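Local coordinates for RsbT co-antagonist protein RsbRA (Bacillus subtilis, PDB 2BNL) that regulates sigma-B in the general stress response through the stressosome, its globin-like N-terminal domain forming this chain, and stimulates RsbT kinase activity toward RsbS in vitro, at residues Lys47-Ile50 with Asp51-Leu55; Gln115-Arg118 with Phe119-Ile123; Ile127-Gln130 with Tyr131-Trp135. All blocks are in the same frame, centred on the assembly; numbering follows the deposited sequence.

Interaction 1. Residues Lys47-Ile50 with Asp51-Leu55; sequences KEYI and DILLL
Lys47 and Asp51, one helical turn apart on helix 39-54, are joined by a salt bridge in which Lys47 NZ lies 2.6 Å from Asp51 OD1 and takes the syn lone pair of that oxygen. The lysine chain starts with CG anti to the backbone N (chi1 171°) and bends at chi2, carrying its ammonium group to the carboxylate. Opposite charges at i and i+4 suit this outward face. Were Asp51 replaced by an alanine, the Lys47 ammonium group would probably lose its anionic mate and be freer to turn.

The same two residues are joined by a backbone hydrogen bond, Asp51 N to Lys47 O at 3.1 Å, and the i to i+4 series goes on to Leu54 N and Ile50 O at 2.9 Å. The helix belongs to the globin-like N-terminal domain, where Tyr49, Ile50, Ile52 and Leu53 are buried against neighbouring helices: Ile52 meets helix 64-76, while Ile50 and Leu53 pack on helices 5-13 and 15-30.

Apolar contacts gather on this buried side. Leu53 sets its CD2 over one face of the Tyr49 ring as a CH-pi contact, 4.2 Å from the centroid and 22° off the normal, and its CD1 lies 3.9 Å from Tyr49 CE2. Tyrosine combines this apolar ring face with a hydroxyl that hydrogen-bonds Asn124 OD1. At the margin Leu54 runs beside Ile50, its CD1 4.1 Å from Ile50 CG2.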
ATOM      1  N   LYS A  47       9.753   7.888 -14.504  1.00 30.38           N
ATOM      2  CA  LYS A  47       9.236   9.043 -15.220  1.00 31.51           C
ATOM      3  C   LYS A  47       7.713   8.932 -15.442  1.00 30.53           C
ATOM      4  O   LYS A  47       7.027   9.942 -15.296  1.00 33.03           O
ATOM      5  CB  LYS A  47      10.043   9.308 -16.541  1.00 31.72           C
ATOM      6  CG  LYS A  47       9.409  10.383 -17.434  1.00 36.14           C
ATOM      7  CD  LYS A  47       9.337  11.728 -16.789  1.00 39.91           C
ATOM      8  CE  LYS A  47       8.944  12.917 -17.855  1.00 42.44           C
ATOM      9  NZ  LYS A  47       8.213  13.996 -17.160  1.00 44.05           N
ATOM     10  N   GLU A  48       7.237   7.776 -15.807  1.00 31.76           N
ATOM     11  CA  GLU A  48       5.776   7.527 -16.032  1.00 33.53           C
ATOM     12  C   GLU A  48       5.084   7.746 -14.704  1.00 32.67           C
ATOM     13  O   GLU A  48       3.990   8.270 -14.631  1.00 31.31           O
ATOM     14  CB  GLU A  48       5.473   6.089 -16.392  1.00 36.39           C
ATOM     15  CG  GLU A  48       5.202   5.710 -17.849  1.00 46.37           C
ATOM     16  CD  GLU A  48       4.790   4.211 -18.033  1.00 48.97           C
ATOM     17  OE1 GLU A  48       3.586   3.998 -18.407  1.00 47.20           O
ATOM     18  OE2 GLU A  48       5.669   3.261 -17.833  1.00 55.37           O
ATOM     19  N   TYR A  49       5.678   7.271 -13.629  1.00 28.46           N
ATOM     20  CA  TYR A  49       5.069   7.518 -12.249  1.00 30.01           C
ATOM     21  C   TYR A  49       5.020   8.966 -11.817  1.00 31.26           C
ATOM     22  O   TYR A  49       3.983   9.467 -11.360  1.00 28.49           O
ATOM     23  CB  TYR A  49       5.865   6.766 -11.232  1.00 31.27           C
ATOM     24  CG  TYR A  49       5.288   6.742  -9.872  1.00 30.49           C
ATOM     25  CD1 TYR A  49       4.094   6.074  -9.604  1.00 30.16           C
ATOM     26  CD2 TYR A  49       5.931   7.335  -8.831  1.00 30.12           C
ATOM     27  CE1 TYR A  49       3.564   5.988  -8.317  1.00 28.54           C
ATOM     28  CE2 TYR A  49       5.376   7.264  -7.513  1.00 32.08           C
ATOM     29  CZ  TYR A  49       4.199   6.577  -7.283  1.00 30.98           C
ATOM     30  OH  TYR A  49       3.745   6.476  -5.991  1.00 30.69           O
ATOM     31  N   ILE A  50       6.145   9.676 -11.983  1.00 31.45           N
ATOM     32  CA  ILE A  50       6.124  11.095 -11.682  1.00 33.97           C
ATOM     33  C   ILE A  50       5.015  11.855 -12.513  1.00 30.96           C
ATOM     34  O   ILE A  50       4.386  12.768 -11.991  1.00 31.06           O
ATOM     35  CB  ILE A  50       7.517  11.804 -11.891  1.00 34.46           C
ATOM     36  CG1 ILE A  50       8.576  11.233 -10.967  1.00 42.85           C
ATOM     37  CG2 ILE A  50       7.567  13.311 -11.381  1.00 41.64           C
ATOM     38  CD1 ILE A  50      10.183  11.447 -11.381  1.00 45.56           C
ATOM     39  N   ASP A  51       4.883  11.518 -13.779  1.00 30.84           N
ATOM     40  CA  ASP A  51       3.904  12.133 -14.678  1.00 33.62           C
ATOM     41  C   ASP A  51       2.476  11.880 -14.147  1.00 32.64           C
ATOM     42  O   ASP A  51       1.679  12.777 -14.190  1.00 32.65           O
ATOM     43  CB  ASP A  51       3.968  11.563 -16.078  1.00 31.94           C
ATOM     44  CG  ASP A  51       5.112  12.127 -16.913  1.00 37.13           C
ATOM     45  OD1 ASP A  51       5.888  12.960 -16.430  1.00 36.90           O
ATOM     46  OD2 ASP A  51       5.181  11.696 -18.070  1.00 40.60           O
ATOM     47  N   ILE A  52       2.229  10.693 -13.616  1.00 31.81           N
ATOM     48  CA  ILE A  52       0.993  10.386 -12.837  1.00 30.26           C
ATOM     49  C   ILE A  52       0.775  11.294 -11.637  1.00 29.60           C
ATOM     50  O   ILE A  52      -0.312  11.879 -11.478  1.00 28.61           O
ATOM     51  CB  ILE A  52       0.876   8.908 -12.442  1.00 30.63           C
ATOM     52  CG1 ILE A  52       0.686   8.027 -13.696  1.00 31.14           C
ATOM     53  CG2 ILE A  52      -0.193   8.702 -11.389  1.00 27.66           C
ATOM     54  CD1 ILE A  52       1.207   6.585 -13.559  1.00 30.31           C
ATOM     55  N   LEU A  53       1.823  11.499 -10.874  1.00 29.44           N
ATOM     56  CA  LEU A  53       1.744  12.313  -9.701  1.00 29.09           C
ATOM     57  C   LEU A  53       1.384  13.723 -10.091  1.00 29.24           C
ATOM     58  O   LEU A  53       0.526  14.335  -9.446  1.00 29.45           O
ATOM     59  CB  LEU A  53       3.064  12.255  -8.913  1.00 30.53           C
ATOM     60  CG  LEU A  53       3.551  10.926  -8.415  1.00 28.01           C
ATOM     61  CD1 LEU A  53       4.898  11.135  -7.674  1.00 30.71           C
ATOM     62  CD2 LEU A  53       2.630  10.138  -7.625  1.00 28.54           C
ATOM     63  N   LEU A  54       2.023  14.243 -11.143  1.00 30.23           N
ATOM     64  CA  LEU A  54       1.846  15.655 -11.552  1.00 30.26           C
ATOM     65  C   LEU A  54       0.388  15.955 -12.082  1.00 28.87           C
ATOM     66  O   LEU A  54      -0.014  17.082 -12.117  1.00 29.77           O
ATOM     67  CB  LEU A  54       2.966  16.034 -12.546  1.00 30.09           C
ATOM     68  CG  LEU A  54       4.326  16.180 -11.833  1.00 32.56           C
ATOM     69  CD1 LEU A  54       5.372  16.466 -12.877  1.00 33.90           C
ATOM     70  CD2 LEU A  54       4.361  17.296 -10.700  1.00 31.28           C
ATOM     71  N   LEU A  55      -0.335  14.914 -12.500  1.00 29.05           N
ATOM     72  CA  LEU A  55      -1.739  14.966 -12.908  1.00 29.53           C
ATOM     73  C   LEU A  55      -2.691  14.777 -11.760  1.00 28.19           C
ATOM     74  O   LEU A  55      -3.845  14.933 -11.942  1.00 26.58           O
ATOM     75  CB  LEU A  55      -2.001  13.855 -13.941  1.00 30.76           C
ATOM     76  CG  LEU A  55      -1.313  14.011 -15.289  1.00 34.75           C
ATOM     77  CD1 LEU A  55      -1.405  12.664 -16.075  1.00 32.22           C
ATOM     78  CD2 LEU A  55      -1.967  15.166 -16.078  1.00 35.57           C
TER

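Interaction 2. Residues Gln115-Arg118 with Phe119-Ile123; sequences QIDR and FFSPI
Phe120 N donates to Ile116 O (3.0 Å) and Ser121 N to Asp117 O (2.9 Å) in regular helical turns, but Pro122 has no N-H to continue the ladder, and the helix kinks there. The proline ring instead sets its CD 3.4 Å from Arg118 O, the carbonyl that an amide hydrogen would otherwise address.

On the inner side, Ile116 and Phe120 point the same way, and the isoleucine's CG2 branch lies 3.7 Å from Phe120 CD2. The carbonyl oxygen Ile116 O meets the edge of the same ring in its plane. These bulky apolar side chains belong to helix 109-135 of the globin-like domain: both pack on Trp92 of helix 81-100, and Phe120 also reaches Tyr49 and Leu53 of helix 39-54.

Polar side chains take the other side, where Asp117 and Ser121 come against Lys93 and Ala89 of the second subunit. A single water joins them, donating to Asp117 OD1 at 2.6 Å and hydrogen-bonding Ser121 OG at the same distance. With CG anti to the backbone N (chi1 176°), the carboxylate stands out from the helix and OD1 comes round toward the turn of Ser121; serine suits because its short side chain carries a hydroxyl within reach of the water.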
ATOM      1  N   GLN A 115       0.623  14.103   5.110  1.00 32.25           N
ATOM      2  CA  GLN A 115       0.529  14.837   3.846  1.00 33.01           C
ATOM      3  C   GLN A 115       0.965  14.004   2.714  1.00 30.48           C
ATOM      4  O   GLN A 115       0.299  13.886   1.657  1.00 28.99           O
ATOM      5  CB  GLN A 115       1.402  16.110   3.883  1.00 33.91           C
ATOM      6  CG  GLN A 115       0.812  17.203   4.740  1.00 37.74           C
ATOM      7  CD  GLN A 115       1.751  18.388   4.777  1.00 41.76           C
ATOM      8  OE1 GLN A 115       2.976  18.231   4.740  1.00 40.41           O
ATOM      9  NE2 GLN A 115       1.177  19.568   4.689  1.00 38.85           N
ATOM     10  N   ILE A 116       2.044  13.308   2.925  1.00 29.88           N
ATOM     11  CA  ILE A 116       2.520  12.403   1.903  1.00 30.54           C
ATOM     12  C   ILE A 116       1.573  11.261   1.612  1.00 31.82           C
ATOM     13  O   ILE A 116       1.272  10.961   0.407  1.00 30.86           O
ATOM     14  CB  ILE A 116       3.917  11.871   2.262  1.00 32.31           C
ATOM     15  CG1 ILE A 116       4.958  13.030   2.115  1.00 29.19           C
ATOM     16  CG2 ILE A 116       4.275  10.760   1.375  1.00 33.52           C
ATOM     17  CD1 ILE A 116       6.278  12.763   2.768  1.00 33.08           C
ATOM     18  N   ASP A 117       1.063  10.676   2.684  1.00 29.79           N
ATOM     19  CA  ASP A 117       0.156   9.508   2.595  1.00 31.80           C
ATOM     20  C   ASP A 117      -1.157   9.958   1.847  1.00 31.30           C
ATOM     21  O   ASP A 117      -1.660   9.277   0.991  1.00 30.79           O
ATOM     22  CB  ASP A 117      -0.173   9.043   4.014  1.00 32.25           C
ATOM     23  CG  ASP A 117      -1.178   7.921   4.050  1.00 36.96           C
ATOM     24  OD1 ASP A 117      -0.767   6.814   3.763  1.00 40.15           O
ATOM     25  OD2 ASP A 117      -2.359   8.215   4.254  1.00 35.85           O
ATOM     26  N   ARG A 118      -1.666  11.091   2.247  1.00 29.87           N
ATOM     27  CA  ARG A 118      -2.886  11.632   1.646  1.00 33.94           C
ATOM     28  C   ARG A 118      -2.799  11.748   0.103  1.00 32.24           C
ATOM     29  O   ARG A 118      -3.747  11.501  -0.639  1.00 31.99           O
ATOM     30  CB  ARG A 118      -3.136  12.959   2.225  1.00 34.70           C
ATOM     31  CG  ARG A 118      -4.521  13.240   2.332  1.00 45.81           C
ATOM     32  CD  ARG A 118      -4.801  14.700   2.615  1.00 54.85           C
ATOM     33  NE  ARG A 118      -6.113  14.978   1.969  1.00 61.18           N
ATOM     34  CZ  ARG A 118      -6.304  15.528   0.770  1.00 59.43           C
ATOM     35  NH1 ARG A 118      -5.309  15.960   0.052  1.00 50.01           N
ATOM     36  NH2 ARG A 118      -7.544  15.671   0.308  1.00 65.29           N
ATOM     37  N   PHE A 119      -1.666  12.231  -0.355  1.00 31.33           N
ATOM     38  CA  PHE A 119      -1.411  12.384  -1.796  1.00 29.87           C
ATOM     39  C   PHE A 119      -1.207  11.055  -2.530  1.00 29.95           C
ATOM     40  O   PHE A 119      -1.811  10.811  -3.557  1.00 30.84           O
ATOM     41  CB  PHE A 119      -0.274  13.342  -1.981  1.00 29.41           C
ATOM     42  CG  PHE A 119       0.098  13.574  -3.386  1.00 31.05           C
ATOM     43  CD1 PHE A 119      -0.734  14.242  -4.222  1.00 41.04           C
ATOM     44  CD2 PHE A 119       1.249  12.961  -3.918  1.00 31.39           C
ATOM     45  CE1 PHE A 119      -0.361  14.472  -5.610  1.00 41.29           C
ATOM     46  CE2 PHE A 119       1.581  13.110  -5.232  1.00 36.44           C
ATOM     47  CZ  PHE A 119       0.810  13.895  -6.088  1.00 34.87           C
ATOM     48  N   PHE A 120      -0.326  10.189  -2.008  1.00 30.14           N
ATOM     49  CA  PHE A 120       0.112   9.000  -2.686  1.00 29.53           C
ATOM     50  C   PHE A 120      -0.815   7.817  -2.545  1.00 30.37           C
ATOM     51  O   PHE A 120      -0.950   7.049  -3.485  1.00 30.78           O
ATOM     52  CB  PHE A 120       1.483   8.593  -2.077  1.00 31.06           C
ATOM     53  CG  PHE A 120       2.626   9.323  -2.679  1.00 31.57           C
ATOM     54  CD1 PHE A 120       3.166   8.927  -3.892  1.00 29.23           C
ATOM     55  CD2 PHE A 120       3.129  10.500  -2.093  1.00 31.22           C
ATOM     56  CE1 PHE A 120       4.312   9.637  -4.413  1.00 29.98           C
ATOM     57  CE2 PHE A 120       4.243  11.161  -2.693  1.00 34.50           C
ATOM     58  CZ  PHE A 120       4.772  10.732  -3.840  1.00 34.10           C
ATOM     59  N   SER A 121      -1.449   7.660  -1.365  1.00 30.11           N
ATOM     60  CA  SER A 121      -2.214   6.445  -1.067  1.00 31.61           C
ATOM     61  C   SER A 121      -3.285   6.116  -2.157  1.00 30.59           C
ATOM     62  O   SER A 121      -3.233   5.078  -2.743  1.00 30.20           O
ATOM     63  CB  SER A 121      -2.892   6.467   0.358  1.00 30.86           C
ATOM     64  OG  SER A 121      -3.373   5.181   0.635  1.00 32.31           O
ATOM     65  N   PRO A 122      -4.161   7.067  -2.495  1.00 29.33           N
ATOM     66  CA  PRO A 122      -5.156   6.761  -3.588  1.00 29.77           C
ATOM     67  C   PRO A 122      -4.576   6.483  -5.015  1.00 29.44           C
ATOM     68  O   PRO A 122      -5.129   5.726  -5.804  1.00 30.03           O
ATOM     69  CB  PRO A 122      -6.064   8.005  -3.574  1.00 29.55           C
ATOM     70  CG  PRO A 122      -5.280   9.105  -2.932  1.00 33.84           C
ATOM     71  CD  PRO A 122      -4.268   8.451  -1.980  1.00 30.66           C
ATOM     72  N   ILE A 123      -3.465   7.138  -5.324  1.00 29.00           N
ATOM     73  CA  ILE A 123      -2.733   6.852  -6.564  1.00 29.63           C
ATOM     74  C   ILE A 123      -2.197   5.452  -6.578  1.00 26.92           C
ATOM     75  O   ILE A 123      -2.453   4.653  -7.484  1.00 27.14           O
ATOM     76  CB  ILE A 123      -1.563   7.810  -6.746  1.00 28.42           C
ATOM     77  CG1 ILE A 123      -2.038   9.226  -6.824  1.00 30.56           C
ATOM     78  CG2 ILE A 123      -0.730   7.439  -7.939  1.00 32.76           C
ATOM     79  CD1 ILE A 123      -0.908  10.397  -6.700  1.00 29.29           C
TER
HETATM   80  O   HOH W   1      -2.122   4.744   2.917  1.00 46.32           O

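Interaction 3. Residues Ile127-Gln130 with Tyr131-Trp135; sequences IFNQ and YSISW
Ile133 leans back over the preceding turn of helix 109-135 onto Asn129, and its side chain can be followed outward atom by atom. Its CB lies 3.4 Å from Asn129 O, the same carbonyl that receives Ile133 N in a backbone hydrogen bond. CG1, anti to the carbonyl carbon of its own residue (chi1 -77°), continues back along the helix and stays 3.3 Å from Asn129 O. At the tip, CD1 comes against the asparagine amide, 3.4 Å from Asn129 ND2, and also approaches Gln130 NE2 at 4.0 Å.

Beyond it, Gln130 O accepts two hydrogen bonds, from Ser134 N and from Ser134 OG, each at 3.0 Å. The two donors reach this carbonyl from opposite faces of its plane. Serine suits the position because its short hydroxyl, beside its own backbone N (chi1 -69°), can turn back to the carbonyl four residues earlier.

Around these turns the domain meets its partner: Phe128 meets Phe128 of the second subunit. Tyr131 serves both chains: its hydroxyl hydrogen-bonds Leu79 O of its own chain, while its side chain also packs on Ser132 of the second subunit. Asn129 OD1 accepts from Lys82 N of that subunit, which fixes the end of the amide turned to the Ile133 methyl, and to ND2 the methyl offers van der Waals contact but no hydrogen bond.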
ATOM      1  N   ILE A 127      -3.133   2.206  -8.874  1.00 28.78           N
ATOM      2  CA  ILE A 127      -2.146   1.400  -9.570  1.00 28.54           C
ATOM      3  C   ILE A 127      -2.242  -0.108  -9.252  1.00 29.69           C
ATOM      4  O   ILE A 127      -2.176  -0.984 -10.181  1.00 29.73           O
ATOM      5  CB  ILE A 127      -0.679   1.963  -9.399  1.00 28.46           C
ATOM      6  CG1 ILE A 127      -0.501   3.340 -10.013  1.00 29.39           C
ATOM      7  CG2 ILE A 127       0.376   0.937  -9.927  1.00 29.87           C
ATOM      8  CD1 ILE A 127       0.761   4.047  -9.593  1.00 31.79           C
ATOM      9  N   PHE A 128      -2.315  -0.445  -7.977  1.00 28.89           N
ATOM     10  CA  PHE A 128      -2.405  -1.851  -7.596  1.00 28.04           C
ATOM     11  C   PHE A 128      -3.674  -2.448  -8.292  1.00 28.09           C
ATOM     12  O   PHE A 128      -3.667  -3.566  -8.802  1.00 26.27           O
ATOM     13  CB  PHE A 128      -2.488  -2.041  -6.073  1.00 28.16           C
ATOM     14  CG  PHE A 128      -1.347  -1.500  -5.300  1.00 29.81           C
ATOM     15  CD1 PHE A 128      -0.090  -1.407  -5.852  1.00 33.60           C
ATOM     16  CD2 PHE A 128      -1.500  -1.152  -4.018  1.00 33.78           C
ATOM     17  CE1 PHE A 128       0.965  -0.894  -5.120  1.00 34.78           C
ATOM     18  CE2 PHE A 128      -0.438  -0.698  -3.243  1.00 34.90           C
ATOM     19  CZ  PHE A 128       0.806  -0.530  -3.857  1.00 33.39           C
ATOM     20  N   ASN A 129      -4.793  -1.693  -8.218  1.00 28.25           N
ATOM     21  CA  ASN A 129      -6.048  -2.182  -8.820  1.00 29.13           C
ATOM     22  C   ASN A 129      -5.881  -2.516 -10.295  1.00 27.82           C
ATOM     23  O   ASN A 129      -6.329  -3.525 -10.765  1.00 27.84           O
ATOM     24  CB  ASN A 129      -7.132  -1.140  -8.583  1.00 29.47           C
ATOM     25  CG  ASN A 129      -8.536  -1.665  -8.830  1.00 32.43           C
ATOM     26  OD1 ASN A 129      -8.952  -2.686  -8.300  1.00 27.65           O
ATOM     27  ND2 ASN A 129      -9.277  -0.960  -9.673  1.00 31.94           N
ATOM     28  N   GLN A 130      -5.205  -1.632 -11.032  1.00 28.06           N
ATOM     29  CA  GLN A 130      -5.061  -1.793 -12.533  1.00 29.14           C
ATOM     30  C   GLN A 130      -4.078  -2.892 -12.848  1.00 29.05           C
ATOM     31  O   GLN A 130      -4.254  -3.630 -13.773  1.00 29.62           O
ATOM     32  CB  GLN A 130      -4.619  -0.469 -13.144  1.00 29.30           C
ATOM     33  CG  GLN A 130      -5.761   0.516 -13.235  1.00 30.22           C
ATOM     34  CD  GLN A 130      -6.972   0.008 -14.073  1.00 33.17           C
ATOM     35  OE1 GLN A 130      -6.837  -0.513 -15.160  1.00 37.57           O
ATOM     36  NE2 GLN A 130      -8.106   0.284 -13.594  1.00 35.66           N
ATOM     37  N   TYR A 131      -3.134  -3.080 -11.951  1.00 30.97           N
ATOM     38  CA  TYR A 131      -2.207  -4.208 -12.051  1.00 28.82           C
ATOM     39  C   TYR A 131      -2.986  -5.549 -12.034  1.00 30.02           C
ATOM     40  O   TYR A 131      -2.827  -6.469 -12.913  1.00 30.27           O
ATOM     41  CB  TYR A 131      -1.202  -4.151 -10.896  1.00 30.85           C
ATOM     42  CG  TYR A 131      -0.185  -5.228 -11.001  1.00 29.52           C
ATOM     43  CD1 TYR A 131       1.074  -4.961 -11.580  1.00 29.75           C
ATOM     44  CD2 TYR A 131      -0.481  -6.503 -10.654  1.00 31.31           C
ATOM     45  CE1 TYR A 131       2.046  -5.999 -11.698  1.00 27.86           C
ATOM     46  CE2 TYR A 131       0.486  -7.544 -10.773  1.00 30.04           C
ATOM     47  CZ  TYR A 131       1.736  -7.254 -11.285  1.00 30.19           C
ATOM     48  OH  TYR A 131       2.619  -8.313 -11.488  1.00 26.02           O
ATOM     49  N   SER A 132      -3.810  -5.702 -10.997  1.00 30.96           N
ATOM     50  CA  SER A 132      -4.599  -6.917 -10.783  1.00 31.95           C
ATOM     51  C   SER A 132      -5.615  -7.100 -11.917  1.00 32.43           C
ATOM     52  O   SER A 132      -5.779  -8.209 -12.416  1.00 32.30           O
ATOM     53  CB  SER A 132      -5.332  -6.872  -9.389  1.00 32.04           C
ATOM     54  OG  SER A 132      -6.018  -8.111  -9.111  1.00 34.06           O
ATOM     55  N   ILE A 133      -6.265  -6.016 -12.311  1.00 34.23           N
ATOM     56  CA  ILE A 133      -7.280  -6.014 -13.379  1.00 36.55           C
ATOM     57  C   ILE A 133      -6.666  -6.458 -14.637  1.00 38.15           C
ATOM     58  O   ILE A 133      -7.296  -7.206 -15.341  1.00 39.77           O
ATOM     59  CB  ILE A 133      -8.018  -4.674 -13.516  1.00 37.55           C
ATOM     60  CG1 ILE A 133      -9.048  -4.546 -12.426  1.00 42.63           C
ATOM     61  CG2 ILE A 133      -8.641  -4.507 -14.907  1.00 41.95           C
ATOM     62  CD1 ILE A 133      -9.601  -3.136 -12.253  1.00 47.14           C
ATOM     63  N   SER A 134      -5.402  -6.143 -14.899  1.00 40.69           N
ATOM     64  CA  SER A 134      -4.767  -6.602 -16.141  1.00 43.58           C
ATOM     65  C   SER A 134      -4.915  -8.130 -16.257  1.00 48.93           C
ATOM     66  O   SER A 134      -5.009  -8.709 -17.372  1.00 51.42           O
ATOM     67  CB  SER A 134      -3.369  -6.111 -16.224  1.00 43.80           C
ATOM     68  OG  SER A 134      -3.416  -4.676 -16.411  1.00 40.04           O
ATOM     69  N   TRP A 135      -5.047  -8.817 -15.123  1.00 51.27           N
ATOM     70  CA  TRP A 135      -5.199 -10.303 -15.125  1.00 52.40           C
ATOM     71  C   TRP A 135      -6.663 -10.761 -15.118  1.00 52.98           C
ATOM     72  O   TRP A 135      -7.026 -11.602 -15.956  1.00 52.85           O
ATOM     73  CB  TRP A 135      -4.479 -10.896 -13.954  1.00 52.79           C
ATOM     74  CG  TRP A 135      -2.961 -10.825 -14.040  1.00 54.76           C
ATOM     75  CD1 TRP A 135      -2.100 -10.087 -13.212  1.00 51.77           C
ATOM     76  CD2 TRP A 135      -2.120 -11.534 -14.977  1.00 53.41           C
ATOM     77  NE1 TRP A 135      -0.778 -10.389 -13.524  1.00 54.46           N
ATOM     78  CE2 TRP A 135      -0.759 -11.265 -14.610  1.00 58.22           C
ATOM     79  CE3 TRP A 135      -2.362 -12.467 -15.989  1.00 56.99           C
ATOM     80  CZ2 TRP A 135       0.359 -11.851 -15.334  1.00 55.67           C
ATOM     81  CZ3 TRP A 135      -1.234 -13.070 -16.688  1.00 54.68           C
ATOM     82  CH2 TRP A 135       0.092 -12.724 -16.358  1.00 54.81           C
TER

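In the fold
The three contacts share the logic of a single helical turn but sit differently in the globin-like fold. Interaction 1, on helix 39-54, is nearest the chain centre and mixes a buried aromatic-aliphatic face with a surface ion pair; no other chain touches it. Interactions 2 and 3 both lie on helix 109-135, about 18 Å apart between centres, and both reach the second subunit. Interaction 2 touches interaction 1 through the core, with Leu53 CD1 3.6 Å from Phe120 CE1, and turns a water-bridged polar side to the second subunit. Interaction 3 lies farthest from the chain centre and mixes amide and hydroxyl chemistry with aromatic side chains at the subunit interface, yet Ile127 still reaches Tyr49 of interaction 1.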